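Local coordinates for protein P domain of VPI (Norovirus Hu/GI.7/TCH-060/USA/2003, PDB 4P1V) that forms the protruding (P) domain of a norovirus capsid protein and binds histo-blood group antigens such as H-type 2, at residues L79-L84 and L98-I103; T112-Q117 and G152-T157; P123-D128 and S146-T151. All blocks are in the same frame, centred on the assembly; numbering follows the deposited sequence.

Interaction 1. Residues L79-L84 and L98-I103; sequences LNLTEL and LGFPDI
Glu83 and Leu98 tie the six-stranded antiparallel sheet of the P domain to the long loop that follows strand 76-82 and leads toward strand 107-114. The direct bond is a single one: Leu98 N donates to Glu83 OE1 at 2.9 Å, with an N-H...O angle of 151°, meeting the oxygen on its syn side and close to the carboxylate plane. The glutamate reaches this far because its chain folds back at chi2 (-67°) and swings the carboxylate over to the loop. A water completes the polar link, giving one proton to Glu83 OE1 at 2.6 Å. Its other proton goes to Leu98 O, and it accepts from Leu84 N at 2.9 Å.

Beside this network Leu84 stretches toward the loop, with CD1 resting 3.6 Å from Leu98 O and close to CA of Gly99. At the Gly99 phi of 86° a CB would be jammed against the carbonyl O of Leu98, a backbone shape that calls for glycine. The apolar part of the contact lies between Leu81 and Phe100, whose side chains cross at about a right angle, with Leu81 CD1 3.9 Å from Phe100 CE1. One face of the Phe100 ring carries Pro101 CD, 3.6 Å above the plane and offset toward the rim. Trp108 and Ile142 help pack the same ring against the sheet.

The other carboxylate oxygen, Glu83 OE2, takes the backbone N-H of His90. With Leu98 N and a water donating to OE1 and His90 N to OE2, both oxygens are served by donors, which probably favours the ionised form of Glu83 at this partly buried place.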
# COMPACT_ATOMS: atom_id res chain seq x y z
N LEU A 79 11.54 -18.20 10.29
CA LEU A 79 11.02 -18.24 8.93
C LEU A 79 12.17 -18.39 7.95
O LEU A 79 13.17 -17.70 8.06
CB LEU A 79 10.31 -16.94 8.58
CG LEU A 79 8.98 -16.56 9.25
CD1 LEU A 79 8.47 -15.24 8.68
CD2 LEU A 79 7.95 -17.68 9.12
N ASN A 80 12.01 -19.33 7.02
CA ASN A 80 12.84 -19.38 5.82
C ASN A 80 12.16 -18.47 4.80
O ASN A 80 11.05 -18.73 4.34
CB ASN A 80 12.95 -20.81 5.32
CG ASN A 80 13.94 -21.63 6.11
OD1 ASN A 80 15.03 -21.16 6.46
ND2 ASN A 80 13.56 -22.86 6.43
N LEU A 81 12.81 -17.34 4.52
CA LEU A 81 12.19 -16.27 3.77
C LEU A 81 11.97 -16.55 2.29
O LEU A 81 12.78 -17.21 1.64
CB LEU A 81 13.05 -15.01 3.87
CG LEU A 81 13.23 -14.49 5.28
CD1 LEU A 81 14.20 -13.33 5.24
CD2 LEU A 81 11.88 -14.04 5.82
N THR A 82 10.87 -16.02 1.77
CA THR A 82 10.64 -15.94 0.33
C THR A 82 10.31 -14.50 -0.07
O THR A 82 10.13 -13.63 0.78
CB THR A 82 9.47 -16.87 -0.10
OG1 THR A 82 8.24 -16.45 0.50
CG2 THR A 82 9.77 -18.30 0.30
N GLU A 83 10.19 -14.26 -1.37
CA GLU A 83 9.56 -13.01 -1.80
C GLU A 83 8.10 -13.02 -1.35
O GLU A 83 7.57 -14.06 -0.94
CB GLU A 83 9.67 -12.82 -3.32
CG GLU A 83 11.11 -12.80 -3.82
CD GLU A 83 11.91 -11.58 -3.36
OE1 GLU A 83 11.33 -10.51 -3.07
OE2 GLU A 83 13.15 -11.71 -3.24
N LEU A 84 7.45 -11.86 -1.38
CA LEU A 84 6.09 -11.74 -0.85
C LEU A 84 5.05 -12.51 -1.67
O LEU A 84 3.93 -12.74 -1.20
CB LEU A 84 5.69 -10.26 -0.75
CG LEU A 84 6.50 -9.46 0.28
CD1 LEU A 84 6.19 -7.97 0.21
CD2 LEU A 84 6.30 -9.99 1.71
N LEU A 98 12.18 -8.30 -1.37
CA LEU A 98 11.64 -6.97 -1.60
C LEU A 98 10.50 -6.68 -0.62
O LEU A 98 9.68 -7.56 -0.31
CB LEU A 98 11.18 -6.83 -3.04
CG LEU A 98 12.29 -7.00 -4.07
CD1 LEU A 98 11.79 -6.49 -5.42
CD2 LEU A 98 13.60 -6.31 -3.66
N GLY A 99 10.48 -5.46 -0.10
CA GLY A 99 9.49 -5.07 0.87
C GLY A 99 9.86 -5.40 2.32
O GLY A 99 9.19 -4.91 3.23
N PHE A 100 10.89 -6.20 2.55
CA PHE A 100 11.29 -6.58 3.92
C PHE A 100 11.53 -5.32 4.73
O PHE A 100 12.12 -4.37 4.22
CB PHE A 100 12.58 -7.41 3.84
CG PHE A 100 12.93 -8.15 5.10
CD1 PHE A 100 12.32 -9.36 5.42
CD2 PHE A 100 13.92 -7.67 5.95
CE1 PHE A 100 12.67 -10.04 6.58
CE2 PHE A 100 14.28 -8.35 7.10
CZ PHE A 100 13.65 -9.54 7.43
N PRO A 101 11.08 -5.28 6.00
CA PRO A 101 11.27 -4.02 6.75
C PRO A 101 12.74 -3.61 6.89
O PRO A 101 13.64 -4.47 6.94
CB PRO A 101 10.65 -4.32 8.13
CG PRO A 101 9.69 -5.50 7.88
CD PRO A 101 10.36 -6.30 6.80
N ASP A 102 12.97 -2.30 6.97
CA ASP A 102 14.31 -1.75 7.11
C ASP A 102 14.42 -0.81 8.31
O ASP A 102 15.24 0.11 8.34
CB ASP A 102 14.77 -1.05 5.81
CG ASP A 102 14.20 0.34 5.64
OD1 ASP A 102 13.14 0.62 6.23
OD2 ASP A 102 14.83 1.16 4.94
N ILE A 103 13.61 -1.07 9.34
CA ILE A 103 13.67 -0.28 10.54
C ILE A 103 14.70 -0.93 11.46
O ILE A 103 14.41 -1.94 12.06
CB ILE A 103 12.27 -0.17 11.25
CG1 ILE A 103 11.16 0.15 10.23
CG2 ILE A 103 12.33 0.84 12.39
CD1 ILE A 103 11.38 1.43 9.40
O HOH W 1 9.06 -9.61 -2.13

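Interaction 2. Residues T112-Q117 and G152-T157; sequences TFKVDQ and GDQLGT
Thr112 and Gln154 cross at about a right angle on one face of an antiparallel strand pair, 107-114 with 153-162, inside the six-stranded sheet of the P domain. Thr112 OG1 sits between its own backbone N and carbonyl carbon (chi1 66°), a placing that aims the hydroxyl at the neighbouring strand. It donates to Gln154 OE1 at 2.7 Å, in the carbonyl plane and onto a lone pair.

A bend at chi2 (-73°) lays the Gln154 amide across the backbone of the partner strand. NE2 thereby comes within 3.5 Å of Lys114 CB and donates to Thr151 O. Lys114 crosses the glutamine obliquely and runs out fully extended past CA of Gly152, its NZ bonding Thr151 OG1 and, weakly, Gln117 OE1. Also on this face, the methyl CG2 of Thr112 lies 3.7 Å from Gly156 CA.

On the other face Phe113 and Leu155 lie side by side and point the same way, with Phe113 CE1 4.2 Å from Leu155 CD2. Val115, near the strand's end, comes in obliquely and puts CG2 3.7 Å from Leu155 CB. Pro209 and Asp207 of the second subunit pack on Phe113 and Val115 respectively, so both residues also meet the dimer partner.

Phe113 and Leu155 form a hydrogen-bonded pair through both their N-H groups and carbonyls. Val115 N adds a further bond to Asp153 O, 2.9 Å long. Asp153 OD2 makes a salt bridge with Arg67; a water links it to Asp116 in the type II turn Lys114-Gln117, donating 2.7 Å to Asp153 OD2 and 2.8 Å to Asp116 OD2.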
# COMPACT_ATOMS: atom_id res chain seq x y z
N THR A 112 0.99 -11.97 11.06
CA THR A 112 0.95 -12.87 9.90
C THR A 112 -0.24 -13.82 9.91
O THR A 112 -0.85 -14.08 10.95
CB THR A 112 2.26 -13.71 9.78
OG1 THR A 112 2.36 -14.62 10.88
CG2 THR A 112 3.49 -12.81 9.77
N PHE A 113 -0.59 -14.34 8.73
CA PHE A 113 -1.56 -15.42 8.65
C PHE A 113 -1.01 -16.51 7.76
O PHE A 113 -0.10 -16.27 6.97
CB PHE A 113 -2.91 -14.92 8.15
CG PHE A 113 -2.94 -14.53 6.68
CD1 PHE A 113 -2.33 -13.36 6.24
CD2 PHE A 113 -3.60 -15.31 5.74
CE1 PHE A 113 -2.37 -12.99 4.90
CE2 PHE A 113 -3.65 -14.95 4.40
CZ PHE A 113 -3.02 -13.78 3.97
N LYS A 114 -1.58 -17.71 7.89
CA LYS A 114 -1.18 -18.84 7.07
C LYS A 114 -1.90 -18.80 5.72
O LYS A 114 -3.13 -18.82 5.65
CB LYS A 114 -1.48 -20.16 7.80
CG LYS A 114 -0.83 -21.37 7.16
CD LYS A 114 -1.05 -22.61 7.99
CE LYS A 114 -0.47 -23.84 7.33
NZ LYS A 114 -0.59 -24.97 8.28
N VAL A 115 -1.11 -18.73 4.66
CA VAL A 115 -1.66 -18.61 3.32
C VAL A 115 -2.17 -19.98 2.89
O VAL A 115 -1.61 -20.99 3.30
CB VAL A 115 -0.60 -18.12 2.34
CG1 VAL A 115 -1.22 -17.89 0.95
CG2 VAL A 115 0.05 -16.84 2.85
N ASP A 116 -3.22 -20.04 2.08
CA ASP A 116 -3.71 -21.35 1.63
C ASP A 116 -4.15 -22.29 2.78
O ASP A 116 -4.03 -23.51 2.65
CB ASP A 116 -2.64 -22.05 0.78
CG ASP A 116 -2.29 -21.30 -0.50
OD1 ASP A 116 -3.20 -20.65 -1.07
OD2 ASP A 116 -1.12 -21.36 -0.94
N GLN A 117 -4.62 -21.73 3.89
CA GLN A 117 -5.09 -22.52 5.04
C GLN A 117 -6.57 -22.21 5.21
O GLN A 117 -6.95 -21.04 5.17
CB GLN A 117 -4.32 -22.20 6.34
CG GLN A 117 -4.93 -22.83 7.61
CD GLN A 117 -4.80 -24.34 7.69
OE1 GLN A 117 -3.72 -24.89 7.49
NE2 GLN A 117 -5.92 -25.02 7.93
N GLY A 152 3.81 -23.47 8.54
CA GLY A 152 3.69 -23.34 7.10
C GLY A 152 4.05 -21.97 6.55
O GLY A 152 4.93 -21.29 7.06
N ASP A 153 3.34 -21.58 5.48
CA ASP A 153 3.61 -20.38 4.69
C ASP A 153 2.91 -19.19 5.36
O ASP A 153 1.68 -19.08 5.31
CB ASP A 153 3.07 -20.65 3.28
CG ASP A 153 3.39 -19.57 2.27
OD1 ASP A 153 4.10 -18.58 2.57
OD2 ASP A 153 2.95 -19.75 1.11
N GLN A 154 3.68 -18.32 6.01
CA GLN A 154 3.15 -17.16 6.73
C GLN A 154 3.44 -15.88 5.97
O GLN A 154 4.57 -15.64 5.56
CB GLN A 154 3.81 -17.05 8.10
CG GLN A 154 3.49 -18.20 9.05
CD GLN A 154 2.06 -18.15 9.59
OE1 GLN A 154 1.57 -17.09 9.98
NE2 GLN A 154 1.38 -19.29 9.60
N LEU A 155 2.42 -15.04 5.82
CA LEU A 155 2.56 -13.76 5.15
C LEU A 155 2.04 -12.68 6.06
O LEU A 155 0.96 -12.82 6.62
CB LEU A 155 1.73 -13.75 3.88
CG LEU A 155 1.50 -12.41 3.19
CD1 LEU A 155 2.83 -11.78 2.77
CD2 LEU A 155 0.59 -12.64 1.99
N GLY A 156 2.77 -11.58 6.22
CA GLY A 156 2.27 -10.57 7.11
C GLY A 156 2.94 -9.23 7.02
O GLY A 156 3.76 -8.99 6.14
N THR A 157 2.61 -8.36 7.97
CA THR A 157 2.95 -6.95 7.90
C THR A 157 3.51 -6.50 9.25
O THR A 157 3.00 -6.90 10.29
CB THR A 157 1.70 -6.12 7.55
OG1 THR A 157 1.19 -6.56 6.28
CG2 THR A 157 2.02 -4.62 7.47
O HOH W 2 1.20 -21.66 0.54

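Interaction 3. Residues P123-D128 and S146-T151; sequences PMSRLD and SDQDPT. With FUC (alpha-L-fucopyranose), chain E.
The guanidinium of Arg126, on strand 125-129, outermost in this chain's P-domain sheet, and the amide of Gln148, from the loop after strand 141-144, are the flat groups of this contact, which lies beside a bound fucose. The guanidinium works through its edge. It holds Asp128 in a side-on salt bridge, NE and NH2 each donating to one oxygen: NE to OD1 at 2.8 Å and NH2 to OD2 at 3.1 Å, with OD2 in the guanidinium plane and OD1 tilted from it. NH2 also donates to fucose O3 at 2.6 Å, near the same plane. Asp128 thus fixes the rotation of the group that meets the sugar, consistent with a role in holding the H-type 2 antigen. Asp122 of the second subunit adds a weak, long ion pair at NH1.

The Gln148 amide turns OE1 to the strand backbone. A bend at chi2 (76°) brings OE1 to 2.8 Å from Arg126 N, and the N-H points at it almost straight (173°), although the nitrogen stands well above the amide plane. The loop grips the strand a second time through Ser146, whose OG donates to Arg126 O at 2.8 Å, again from above the carbonyl plane. The same hydroxyl accepts from Gln148 N at 3.0 Å, closing an ST turn at Ser146-Gln148. Both backbone polar groups of Arg126 are thereby engaged by the loop, next to the side chain that holds the sugar.

Pro150 packs against Ser125 and Leu127. Its CB is 3.5 Å from Ser125 OG, while Leu127 slides past the ring in the opposite direction with CD2 3.7 Å from Pro150 CG.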
# COMPACT_ATOMS: atom_id res chain seq x y z
N PRO A 123 -7.10 -16.32 13.31
CA PRO A 123 -6.17 -16.72 12.25
C PRO A 123 -4.81 -16.04 12.34
O PRO A 123 -3.91 -16.40 11.58
CB PRO A 123 -6.89 -16.27 10.97
CG PRO A 123 -7.69 -15.09 11.40
CD PRO A 123 -8.14 -15.41 12.81
N MET A 124 -4.64 -15.08 13.24
CA MET A 124 -3.41 -14.28 13.21
C MET A 124 -2.36 -14.80 14.18
O MET A 124 -2.69 -15.29 15.26
CB MET A 124 -3.67 -12.80 13.53
CG MET A 124 -4.83 -12.16 12.78
SD MET A 124 -4.72 -12.38 11.00
CE MET A 124 -3.27 -11.40 10.61
N SER A 125 -1.10 -14.68 13.78
CA SER A 125 0.03 -14.90 14.67
C SER A 125 0.84 -13.62 14.72
O SER A 125 0.97 -12.92 13.72
CB SER A 125 0.94 -16.02 14.14
OG SER A 125 0.27 -17.27 14.13
N ARG A 126 1.36 -13.28 15.90
CA ARG A 126 2.27 -12.16 15.99
C ARG A 126 3.67 -12.73 16.18
O ARG A 126 3.93 -13.47 17.14
CB ARG A 126 1.89 -11.21 17.13
CG ARG A 126 2.57 -9.84 17.02
CD ARG A 126 2.40 -9.00 18.29
NE ARG A 126 3.20 -9.56 19.37
CZ ARG A 126 2.96 -9.43 20.68
NH1 ARG A 126 2.06 -8.56 21.13
NH2 ARG A 126 3.64 -10.18 21.53
N LEU A 127 4.55 -12.43 15.24
CA LEU A 127 5.92 -12.91 15.27
C LEU A 127 6.77 -11.81 15.86
O LEU A 127 6.80 -10.70 15.34
CB LEU A 127 6.42 -13.25 13.87
CG LEU A 127 5.52 -14.09 12.96
CD1 LEU A 127 6.26 -14.45 11.69
CD2 LEU A 127 5.01 -15.35 13.65
N ASP A 128 7.43 -12.14 16.96
CA ASP A 128 8.25 -11.18 17.68
C ASP A 128 9.70 -11.46 17.31
O ASP A 128 10.25 -12.50 17.63
CB ASP A 128 7.96 -11.34 19.17
CG ASP A 128 6.49 -11.13 19.49
OD1 ASP A 128 5.90 -10.19 18.92
OD2 ASP A 128 5.92 -11.93 20.27
N SER A 146 6.75 -16.39 19.49
CA SER A 146 5.35 -16.05 19.30
C SER A 146 4.49 -16.72 20.36
O SER A 146 4.75 -17.86 20.75
CB SER A 146 4.88 -16.48 17.91
OG SER A 146 3.50 -16.21 17.73
N ASP A 147 3.46 -16.01 20.81
CA ASP A 147 2.50 -16.59 21.73
C ASP A 147 1.47 -17.46 21.01
O ASP A 147 0.66 -18.12 21.64
CB ASP A 147 1.77 -15.52 22.53
CG ASP A 147 2.63 -14.90 23.60
OD1 ASP A 147 3.66 -15.51 23.96
OD2 ASP A 147 2.24 -13.84 24.12
N GLN A 148 1.50 -17.42 19.68
CA GLN A 148 0.61 -18.26 18.88
C GLN A 148 1.39 -19.46 18.33
O GLN A 148 2.50 -19.73 18.78
CB GLN A 148 -0.04 -17.42 17.77
CG GLN A 148 -0.92 -16.28 18.31
CD GLN A 148 -0.11 -15.10 18.82
OE1 GLN A 148 0.90 -14.72 18.22
NE2 GLN A 148 -0.56 -14.50 19.92
N ASP A 149 0.80 -20.21 17.39
CA ASP A 149 1.48 -21.40 16.86
C ASP A 149 1.53 -21.39 15.33
O ASP A 149 0.95 -22.26 14.68
CB ASP A 149 0.78 -22.67 17.34
CG ASP A 149 1.56 -23.94 17.01
OD1 ASP A 149 2.80 -23.88 16.89
OD2 ASP A 149 0.93 -25.01 16.86
N PRO A 150 2.23 -20.40 14.76
CA PRO A 150 2.29 -20.31 13.30
C PRO A 150 3.02 -21.50 12.70
O PRO A 150 4.03 -21.96 13.25
CB PRO A 150 3.08 -19.02 13.06
CG PRO A 150 3.92 -18.87 14.32
CD PRO A 150 3.02 -19.34 15.41
N THR A 151 2.50 -22.00 11.58
CA THR A 151 3.10 -23.09 10.82
C THR A 151 3.00 -22.79 9.33
O THR A 151 2.21 -21.95 8.92
CB THR A 151 2.39 -24.45 11.09
OG1 THR A 151 1.02 -24.38 10.67
CG2 THR A 151 2.42 -24.79 12.55
C1 FUC E . 6.84 -7.08 23.62
C2 FUC E . 5.97 -8.23 23.16
C3 FUC E . 5.50 -9.02 24.37
C4 FUC E . 4.83 -8.09 25.36
C5 FUC E . 5.77 -6.94 25.70
C6 FUC E . 5.08 -6.00 26.69
O2 FUC E . 6.72 -9.08 22.29
O3 FUC E . 4.57 -10.03 23.95
O4 FUC E . 3.62 -7.57 24.78
O5 FUC E . 6.09 -6.22 24.50
O HOH W 3 3.44 -13.20 19.91

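All three interactions reach the same antiparallel sheet, but only interaction 3 touches the fucose described with it. Interactions 2 and 3 are the closest pair, their centres about 10 Å apart, and sit on neighbouring strands: Thr112 N lies 2.8 Å from Ser125 O, a probable hydrogen bond. Both also touch the second subunit. Interaction 1 lies farther inside, its centre about 13 Å from that of interaction 2 and about 17 Å from that of interaction 3. It packs on both, through Leu84 CD2 to Leu155 CD1 (4.0 Å) and Leu79 CD1 to Leu127 CD1 (3.8 Å). The side chain of Phe113 in interaction 2 is about 13 Å from a different bound fucose.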